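Local coordinates for protein lantibiotic dehydratase (Microbispora corallina, PDB 5EHK) that probably dehydrates serine and threonine residues of the NAI-107 precursor peptide in a tRNA-dependent manner during lantibiotic biosynthesis, at residues A552-D564 against L790-H802. Sequence-based numbering, arbitrary orientation.
Sequences AARQAGRPLHIQD and LERRDRHAARPPH
Ile562 and Arg799 form a single backbone bridge with CA atoms 4.8 Å apart, where the loop after helix 545-556 runs beside the loop after strand 785-792. Arg799 N donates to His561 O, and Gln563 N donates to Arg799 O at 2.7 Å. The Gln563 side chain adds a third bond. Its CG lies anti to the carbonyl carbon (chi1 -70°), and the extended chain reaches back over the Arg799 carbonyl. There NE2 meets Ala797 O at 3.1 Å, from above the carbonyl plane. Ile562 CG2 packs on Pro801 CA at 3.7 Å. The CB of Ala797 sits against Leu560 O.

At the other end, Pro559 lies across Glu791, its CD 3.7 Å from OE1. Glu791 OE2 accepts a hydrogen bond from Trp9 NE1. Arg792 bends at chi3 and sends NH2 to Arg795 O, with a weak bond to Leu560 O. The Arg795 guanidinium places one face over Pro559 CA and turns its edge to Gly557 O, with NH2 so near that the bond length is doubtful.

Arg799 forms salt bridges with Glu618 and Asp496. All hydrogen bonds between the two loops end on backbone carbonyls. Two backbone N-H groups and Gln563 NE2 supply the firmer ones; the arginine bonds are weak or doubtful.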
loop_
_atom_site.group_PDB
_atom_site.type_symbol
_atom_site.label_atom_id
_atom_site.label_comp_id
_atom_site.label_asym_id
_atom_site.label_seq_id
_atom_site.Cartn_x
_atom_site.Cartn_y
_atom_site.Cartn_z
ATOM N N ALA A 552 -0.125 -15.761 -41.976
ATOM C CA ALA A 552 1.264 -15.382 -42.197
ATOM C C ALA A 552 1.369 -14.096 -42.984
ATOM O O ALA A 552 2.317 -13.334 -42.823
ATOM C CB ALA A 552 2.008 -16.468 -42.892
ATOM N N ALA A 553 0.401 -13.850 -43.855
ATOM C CA ALA A 553 0.478 -12.675 -44.714
ATOM C C ALA A 553 0.130 -11.395 -43.968
ATOM O O ALA A 553 0.732 -10.346 -44.189
ATOM C CB ALA A 553 -0.421 -12.854 -45.917
ATOM N N ARG A 554 -0.878 -11.492 -43.115
ATOM C CA ARG A 554 -1.322 -10.382 -42.287
ATOM C C ARG A 554 -0.278 -9.990 -41.225
ATOM O O ARG A 554 -0.002 -8.800 -41.000
ATOM C CB ARG A 554 -2.640 -10.743 -41.643
ATOM C CG ARG A 554 -3.687 -11.020 -42.654
ATOM C CD ARG A 554 -4.981 -11.252 -41.968
ATOM N NE ARG A 554 -6.130 -11.016 -42.829
ATOM C CZ ARG A 554 -6.480 -9.821 -43.293
ATOM N NH1 ARG A 554 -5.745 -8.736 -43.019
ATOM N NH2 ARG A 554 -7.569 -9.721 -44.049
ATOM N N GLN A 555 0.285 -11.002 -40.571
ATOM C CA GLN A 555 1.312 -10.771 -39.570
ATOM C C GLN A 555 2.579 -10.214 -40.219
ATOM O O GLN A 555 3.264 -9.373 -39.631
ATOM C CB GLN A 555 1.599 -12.041 -38.750
ATOM C CG GLN A 555 0.497 -12.415 -37.765
ATOM C CD GLN A 555 0.833 -13.674 -36.986
ATOM O OE1 GLN A 555 1.627 -13.637 -36.050
ATOM N NE2 GLN A 555 0.226 -14.796 -37.362
ATOM N N ALA A 556 2.866 -10.657 -41.436
ATOM C CA ALA A 556 4.005 -10.138 -42.180
ATOM C C ALA A 556 3.893 -8.630 -42.356
ATOM O O ALA A 556 4.902 -7.932 -42.474
ATOM C CB ALA A 556 4.110 -10.818 -43.538
ATOM N N GLY A 557 2.657 -8.141 -42.398
ATOM C CA GLY A 557 2.401 -6.730 -42.518
ATOM C C GLY A 557 1.606 -6.178 -41.355
ATOM O O GLY A 557 0.804 -5.270 -41.544
ATOM N N ARG A 558 1.817 -6.721 -40.158
ATOM C CA ARG A 558 1.080 -6.287 -38.967
ATOM C C ARG A 558 1.189 -4.782 -38.707
ATOM O O ARG A 558 2.158 -4.141 -39.089
ATOM C CB ARG A 558 1.469 -7.115 -37.730
ATOM C CG ARG A 558 2.838 -6.850 -37.035
ATOM C CD ARG A 558 3.135 -8.038 -36.083
ATOM N NE ARG A 558 4.401 -7.928 -35.373
ATOM C CZ ARG A 558 4.576 -7.160 -34.299
ATOM N NH1 ARG A 558 3.567 -6.438 -33.822
ATOM N NH2 ARG A 558 5.764 -7.090 -33.707
ATOM N N PRO A 559 0.143 -4.194 -38.134
ATOM C CA PRO A 559 0.249 -2.765 -37.823
ATOM C C PRO A 559 1.144 -2.500 -36.616
ATOM O O PRO A 559 1.200 -3.327 -35.710
ATOM C CB PRO A 559 -1.198 -2.356 -37.535
ATOM C CG PRO A 559 -1.922 -3.639 -37.221
ATOM C CD PRO A 559 -1.216 -4.731 -37.944
ATOM N N LEU A 560 1.865 -1.379 -36.643
ATOM C CA LEU A 560 2.700 -0.928 -35.532
ATOM C C LEU A 560 2.229 0.446 -35.055
ATOM O O LEU A 560 1.588 1.186 -35.810
ATOM C CB LEU A 560 4.151 -0.876 -35.979
ATOM C CG LEU A 560 4.624 -2.209 -36.558
ATOM C CD1 LEU A 560 6.076 -2.130 -36.976
ATOM C CD2 LEU A 560 4.415 -3.368 -35.552
ATOM N N HIS A 561 2.563 0.818 -33.821
ATOM C CA HIS A 561 2.019 2.057 -33.244
ATOM C C HIS A 561 3.078 3.133 -33.061
ATOM O O HIS A 561 2.767 4.263 -32.690
ATOM C CB HIS A 561 1.336 1.758 -31.916
ATOM C CG HIS A 561 2.245 1.118 -30.919
ATOM N ND1 HIS A 561 2.861 -0.098 -31.144
ATOM C CD2 HIS A 561 2.668 1.537 -29.706
ATOM C CE1 HIS A 561 3.619 -0.403 -30.106
ATOM N NE2 HIS A 561 3.513 0.569 -29.217
ATOM N N ILE A 562 4.330 2.761 -33.303
ATOM C CA ILE A 562 5.446 3.700 -33.317
ATOM C C ILE A 562 5.963 3.832 -34.736
ATOM O O ILE A 562 6.215 2.823 -35.399
ATOM C CB ILE A 562 6.607 3.220 -32.431
ATOM C CG1 ILE A 562 6.119 2.863 -31.008
ATOM C CG2 ILE A 562 7.737 4.237 -32.450
ATOM C CD1 ILE A 562 5.300 3.908 -30.350
ATOM N N GLN A 563 6.117 5.064 -35.212
ATOM C CA GLN A 563 6.577 5.304 -36.583
ATOM C C GLN A 563 7.963 4.764 -36.788
ATOM O O GLN A 563 8.837 4.944 -35.943
ATOM C CB GLN A 563 6.552 6.793 -36.913
ATOM C CG GLN A 563 5.142 7.294 -37.016
ATOM C CD GLN A 563 4.996 8.755 -36.682
ATOM O OE1 GLN A 563 5.944 9.541 -36.803
ATOM N NE2 GLN A 563 3.801 9.130 -36.232
ATOM N N ASP A 564 8.124 4.078 -37.912
ATOM C CA ASP A 564 9.412 3.580 -38.362
ATOM C C ASP A 564 9.944 2.411 -37.538
ATOM O O ASP A 564 11.084 1.969 -37.707
ATOM C CB ASP A 564 10.428 4.699 -38.402
ATOM C CG ASP A 564 11.551 4.396 -39.335
ATOM O OD1 ASP A 564 11.302 3.678 -40.349
ATOM O OD2 ASP A 564 12.664 4.880 -39.044
ATOM N N LEU A 790 -8.594 -9.192 -34.707
ATOM C CA LEU A 790 -9.015 -7.879 -35.181
ATOM C C LEU A 790 -7.798 -6.957 -35.141
ATOM O O LEU A 790 -6.935 -7.122 -34.275
ATOM C CB LEU A 790 -10.143 -7.311 -34.306
ATOM C CG LEU A 790 -11.471 -8.088 -34.236
ATOM C CD1 LEU A 790 -11.462 -9.016 -33.057
ATOM C CD2 LEU A 790 -12.719 -7.191 -34.185
ATOM N N GLU A 791 -7.701 -6.024 -36.091
ATOM C CA GLU A 791 -6.590 -5.072 -36.125
ATOM C C GLU A 791 -7.139 -3.666 -36.090
ATOM O O GLU A 791 -8.296 -3.447 -36.450
ATOM C CB GLU A 791 -5.747 -5.225 -37.391
ATOM C CG GLU A 791 -5.223 -6.624 -37.650
ATOM C CD GLU A 791 -4.390 -6.716 -38.932
ATOM O OE1 GLU A 791 -4.321 -5.711 -39.684
ATOM O OE2 GLU A 791 -3.764 -7.781 -39.156
ATOM N N ARG A 792 -6.318 -2.706 -35.674
ATOM C CA ARG A 792 -6.717 -1.316 -35.792
ATOM C C ARG A 792 -7.057 -1.038 -37.260
ATOM O O ARG A 792 -6.250 -1.328 -38.149
ATOM C CB ARG A 792 -5.593 -0.412 -35.321
ATOM C CG ARG A 792 -5.980 1.059 -35.229
ATOM C CD ARG A 792 -4.819 1.942 -34.720
ATOM N NE ARG A 792 -3.576 1.722 -35.459
ATOM C CZ ARG A 792 -2.489 1.164 -34.941
ATOM N NH1 ARG A 792 -2.481 0.790 -33.671
ATOM N NH2 ARG A 792 -1.405 0.994 -35.689
ATOM N N ARG A 793 -8.259 -0.516 -37.513
ATOM C CA ARG A 793 -8.737 -0.239 -38.882
ATOM C C ARG A 793 -7.845 0.802 -39.577
ATOM O O ARG A 793 -7.270 0.518 -40.621
ATOM C CB ARG A 793 -10.227 0.191 -38.870
ATOM C CG ARG A 793 -10.917 0.277 -40.247
ATOM C CD ARG A 793 -12.439 0.536 -40.147
ATOM N NE ARG A 793 -13.146 -0.610 -39.578
ATOM C CZ ARG A 793 -13.595 -1.646 -40.284
ATOM N NH1 ARG A 793 -13.426 -1.680 -41.597
ATOM N NH2 ARG A 793 -14.198 -2.663 -39.680
ATOM N N ASP A 794 -7.694 1.967 -38.955
ATOM C CA ASP A 794 -6.792 3.012 -39.422
ATOM C C ASP A 794 -5.397 2.625 -38.992
ATOM O O ASP A 794 -4.988 2.890 -37.864
ATOM C CB ASP A 794 -7.127 4.355 -38.793
ATOM C CG ASP A 794 -6.081 5.417 -39.088
ATOM O OD1 ASP A 794 -5.202 5.183 -39.954
ATOM O OD2 ASP A 794 -6.137 6.504 -38.457
ATOM N N ARG A 795 -4.661 2.016 -39.907
ATOM C CA ARG A 795 -3.455 1.305 -39.549
ATOM C C ARG A 795 -2.233 2.196 -39.241
ATOM O O ARG A 795 -1.268 1.715 -38.644
ATOM C CB ARG A 795 -3.112 0.301 -40.650
ATOM C CG ARG A 795 -2.409 0.951 -41.846
ATOM C CD ARG A 795 -1.081 0.247 -42.113
ATOM N NE ARG A 795 -1.291 -1.187 -41.957
ATOM C CZ ARG A 795 -0.335 -2.075 -41.703
ATOM N NH1 ARG A 795 0.937 -1.690 -41.578
ATOM N NH2 ARG A 795 -0.672 -3.363 -41.582
ATOM N N HIS A 796 -2.251 3.467 -39.632
ATOM C CA HIS A 796 -1.039 4.286 -39.509
ATOM C C HIS A 796 -0.596 4.417 -38.039
ATOM O O HIS A 796 -1.438 4.396 -37.124
ATOM C CB HIS A 796 -1.214 5.662 -40.155
ATOM C CG HIS A 796 -1.769 6.686 -39.228
ATOM N ND1 HIS A 796 -3.105 6.737 -38.889
ATOM C CD2 HIS A 796 -1.167 7.686 -38.541
ATOM C CE1 HIS A 796 -3.302 7.727 -38.038
ATOM N NE2 HIS A 796 -2.141 8.318 -37.806
ATOM N N ALA A 797 0.719 4.539 -37.823
ATOM C CA ALA A 797 1.298 4.594 -36.477
ATOM C C ALA A 797 1.142 5.984 -35.902
ATOM O O ALA A 797 1.611 6.967 -36.492
ATOM C CB ALA A 797 2.766 4.202 -36.490
ATOM N N ALA A 798 0.482 6.061 -34.747
ATOM C CA ALA A 798 0.078 7.348 -34.188
ATOM C C ALA A 798 1.238 8.122 -33.568
ATOM O O ALA A 798 1.206 9.346 -33.458
ATOM C CB ALA A 798 -1.018 7.141 -33.170
ATOM N N ARG A 799 2.265 7.393 -33.164
ATOM C CA ARG A 799 3.340 7.961 -32.369
ATOM C C ARG A 799 4.706 8.021 -33.060
ATOM O O ARG A 799 5.177 7.046 -33.666
ATOM C CB ARG A 799 3.457 7.206 -31.039
ATOM C CG ARG A 799 2.397 7.571 -30.047
ATOM C CD ARG A 799 2.570 6.771 -28.782
ATOM N NE ARG A 799 1.581 7.153 -27.783
ATOM C CZ ARG A 799 0.411 6.556 -27.661
ATOM N NH1 ARG A 799 0.112 5.553 -28.467
ATOM N NH2 ARG A 799 -0.451 6.948 -26.736
ATOM N N PRO A 800 5.357 9.175 -32.940
ATOM C CA PRO A 800 6.732 9.369 -33.411
ATOM C C PRO A 800 7.621 8.482 -32.583
ATOM O O PRO A 800 7.245 8.213 -31.441
ATOM C CB PRO A 800 7.033 10.818 -33.035
ATOM C CG PRO A 800 5.706 11.427 -32.688
ATOM C CD PRO A 800 4.849 10.328 -32.187
ATOM N N PRO A 801 8.769 8.043 -33.121
ATOM C CA PRO A 801 9.716 7.335 -32.255
ATOM C C PRO A 801 10.296 8.264 -31.242
ATOM O O PRO A 801 10.227 9.481 -31.368
ATOM C CB PRO A 801 10.834 6.903 -33.212
ATOM C CG PRO A 801 10.734 7.812 -34.353
ATOM C CD PRO A 801 9.243 8.103 -34.510
ATOM N N HIS A 802 10.872 7.675 -30.214
ATOM C CA HIS A 802 11.585 8.443 -29.224
ATOM C C HIS A 802 12.961 7.914 -29.268
ATOM O O HIS A 802 13.260 6.935 -28.590
ATOM C CB HIS A 802 11.042 8.179 -27.828
ATOM C CG HIS A 802 11.873 8.797 -26.750
ATOM N ND1 HIS A 802 12.837 8.092 -26.061
ATOM C CD2 HIS A 802 11.908 10.062 -26.264
ATOM C CE1 HIS A 802 13.416 8.889 -25.181
ATOM N NE2 HIS A 802 12.868 10.087 -25.281
HETATM O O HOH W 1 0.674 5.179 -30.787
#